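Local coordinates for putative GH105 family protein (Salmonella enterica subsp. enterica serovar Paratyphi A, PDB 3QWT) that is of uncertain function but probably acts as a glycoside hydrolase of family GH105, built on an alpha/alpha toroid, at residues K32-I40 with S361-M370. Numbering follows the deposited sequence.
Sequences KVTHNLVNI and SMPYGQAMAM
The carbonyl oxygen of Val33 takes two N-H groups at once: Leu37 N, its partner one turn on in the helix, and the side-chain amide of Gln366 from the facing helix. Gln366 NE2 meets Val33 O at 3.3 Å, long but nearly straight (169° at the hydrogen), in the carbonyl plane and on a lone pair, with the oxygen also close to the plane of the amide. A bend in the Gln366 chain (chi2 -56°) folds the amide over toward Val33 and Asn36. Gly336 O takes NE2 as well and Leu338 N donates to OE1, so the amide is fixed at both ends and ties the loop after helix 318-330 to the helix pair. Just beside it, the Asn36 side chain lies across the amide, its CB 3.6 Å from Gln366 NE2.

Leu37 is the knob, set among Pro363, Gln366, Ala367 and Met370. With CG anti to the backbone N (chi1 -160°), the isobutyl group reaches over to the other helix: CD1 lies 3.6 Å from the Met370 methyl CE, and CD2 rests 4.2 Å from Pro363 CB. That same selenomethionine CE also touches Val33 CG1 at 3.7 Å. Past the C-terminal end of helix 23-37 and just ahead of the N-cap residue Met362, Ile40 CD1 abuts Ser361 OG at 3.3 Å.

The two helical segments run nearly antiparallel, their axes 9.2 Å apart, so that the first and last helices of the chain, 23-37 and 363-377, lie side by side in the alpha/alpha toroid. Helix 67-83 packs on Leu37 and Pro363, helix 86-102 on Thr34, and helix 231-248 on Tyr364 and Met368.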
# COMPACT_ATOMS: atom_id res chain seq x y z
N LYS A 32 21.69 44.21 13.13
CA LYS A 32 22.83 45.06 12.75
C LYS A 32 23.64 44.46 11.59
O LYS A 32 24.14 45.17 10.71
CB LYS A 32 23.74 45.31 13.96
CG LYS A 32 24.61 46.55 13.84
CD LYS A 32 25.78 46.51 14.82
CE LYS A 32 25.33 46.24 16.26
NZ LYS A 32 26.49 45.99 17.17
N VAL A 33 23.80 43.14 11.63
CA VAL A 33 24.52 42.42 10.59
C VAL A 33 23.74 42.46 9.27
O VAL A 33 24.32 42.57 8.19
CB VAL A 33 24.79 40.97 11.08
CG1 VAL A 33 25.22 40.06 9.94
CG2 VAL A 33 25.84 41.00 12.19
N THR A 34 22.42 42.40 9.37
CA THR A 34 21.57 42.45 8.18
C THR A 34 21.62 43.83 7.57
O THR A 34 21.73 43.98 6.35
CB THR A 34 20.11 42.08 8.52
OG1 THR A 34 20.08 40.75 9.04
CG2 THR A 34 19.23 42.14 7.29
N HIS A 35 21.56 44.85 8.42
CA HIS A 35 21.57 46.23 7.96
C HIS A 35 22.86 46.51 7.21
O HIS A 35 22.87 47.18 6.17
CB HIS A 35 21.42 47.19 9.13
CG HIS A 35 21.32 48.63 8.72
ND1 HIS A 35 22.39 49.50 8.80
CD2 HIS A 35 20.30 49.34 8.19
CE1 HIS A 35 22.02 50.68 8.34
NE2 HIS A 35 20.76 50.62 7.98
N ASN A 36 23.95 45.98 7.73
CA ASN A 36 25.25 46.09 7.08
C ASN A 36 25.23 45.47 5.67
O ASN A 36 25.55 46.12 4.68
CB ASN A 36 26.32 45.44 7.98
CG ASN A 36 27.71 45.94 7.67
OD1 ASN A 36 28.42 45.36 6.86
ND2 ASN A 36 28.11 47.04 8.32
N LEU A 37 24.82 44.20 5.58
CA LEU A 37 24.77 43.47 4.31
C LEU A 37 24.13 44.25 3.17
O LEU A 37 24.75 44.47 2.13
CB LEU A 37 24.04 42.14 4.50
CG LEU A 37 24.23 41.00 3.49
CD1 LEU A 37 23.48 39.75 3.97
CD2 LEU A 37 23.78 41.38 2.09
N VAL A 38 22.86 44.64 3.34
CA VAL A 38 22.12 45.35 2.31
C VAL A 38 22.71 46.72 1.99
O VAL A 38 22.31 47.37 1.03
CB VAL A 38 20.65 45.49 2.70
CG1 VAL A 38 20.09 44.13 3.02
CG2 VAL A 38 20.50 46.42 3.89
N ASN A 39 23.68 47.15 2.80
CA ASN A 39 24.32 48.44 2.59
C ASN A 39 25.79 48.36 2.24
O ASN A 39 26.49 49.37 2.31
CB ASN A 39 24.14 49.31 3.83
CG ASN A 39 22.76 49.88 3.93
OD1 ASN A 39 22.04 49.64 4.90
ND2 ASN A 39 22.36 50.64 2.91
N ILE A 40 26.25 47.18 1.84
CA ILE A 40 27.63 47.02 1.39
C ILE A 40 27.81 47.70 0.03
O ILE A 40 26.92 47.63 -0.82
CB ILE A 40 28.02 45.54 1.27
CG1 ILE A 40 27.78 44.82 2.60
CG2 ILE A 40 29.47 45.40 0.84
CD1 ILE A 40 28.97 44.87 3.54
N SER A 361 34.34 42.90 3.42
CA SER A 361 32.99 42.51 3.78
C SER A 361 32.22 41.93 2.58
O SER A 361 32.38 42.40 1.46
CB SER A 361 32.26 43.72 4.36
OG SER A 361 32.27 44.80 3.44
N MSE A 362 31.41 40.91 2.81
CA MSE A 362 30.69 40.28 1.71
C MSE A 362 29.33 39.78 2.14
O MSE A 362 29.11 39.49 3.32
CB MSE A 362 31.51 39.13 1.11
CG MSE A 362 32.86 39.59 0.56
SE MSE A 362 32.62 40.58 -1.11
CE MSE A 362 32.51 39.03 -2.30
N PRO A 363 28.38 39.70 1.20
CA PRO A 363 27.07 39.13 1.49
C PRO A 363 27.18 37.81 2.26
O PRO A 363 26.51 37.62 3.27
CB PRO A 363 26.46 38.90 0.11
CG PRO A 363 27.08 39.98 -0.73
CD PRO A 363 28.49 40.18 -0.19
N TYR A 364 28.05 36.91 1.82
CA TYR A 364 28.19 35.62 2.49
C TYR A 364 28.84 35.74 3.88
O TYR A 364 28.55 34.95 4.78
CB TYR A 364 28.96 34.63 1.62
CG TYR A 364 30.32 35.11 1.20
CD1 TYR A 364 31.42 34.95 2.03
CD2 TYR A 364 30.52 35.71 -0.04
CE1 TYR A 364 32.69 35.38 1.64
CE2 TYR A 364 31.77 36.14 -0.44
CZ TYR A 364 32.85 35.98 0.41
OH TYR A 364 34.10 36.41 0.00
N GLY A 365 29.72 36.73 4.04
CA GLY A 365 30.30 36.99 5.34
C GLY A 365 29.21 37.31 6.36
O GLY A 365 29.11 36.66 7.39
N GLN A 366 28.40 38.32 6.05
CA GLN A 366 27.28 38.69 6.90
C GLN A 366 26.28 37.54 7.04
O GLN A 366 25.74 37.28 8.12
CB GLN A 366 26.55 39.89 6.30
CG GLN A 366 27.45 41.07 5.94
CD GLN A 366 28.25 41.56 7.12
OE1 GLN A 366 29.49 41.48 7.12
NE2 GLN A 366 27.56 42.05 8.14
N ALA A 367 26.00 36.86 5.94
CA ALA A 367 24.95 35.85 5.96
C ALA A 367 25.37 34.70 6.86
O ALA A 367 24.61 34.24 7.70
CB ALA A 367 24.61 35.37 4.56
N MSE A 368 26.61 34.26 6.69
CA MSE A 368 27.09 33.14 7.50
C MSE A 368 27.10 33.49 8.99
O MSE A 368 26.73 32.67 9.83
CB MSE A 368 28.45 32.65 6.98
CG MSE A 368 28.31 32.00 5.61
SE MSE A 368 29.95 32.02 4.59
CE MSE A 368 30.65 30.27 5.15
N ALA A 369 27.46 34.72 9.32
CA ALA A 369 27.30 35.15 10.70
C ALA A 369 25.86 34.92 11.17
O ALA A 369 25.63 34.43 12.27
CB ALA A 369 27.70 36.61 10.88
N MSE A 370 24.88 35.26 10.33
CA MSE A 370 23.52 35.12 10.81
C MSE A 370 23.05 33.68 10.79
O MSE A 370 22.23 33.28 11.61
CB MSE A 370 22.53 36.10 10.15
CG MSE A 370 22.33 36.00 8.65
SE MSE A 370 21.44 37.65 7.97
CE MSE A 370 23.03 38.54 7.32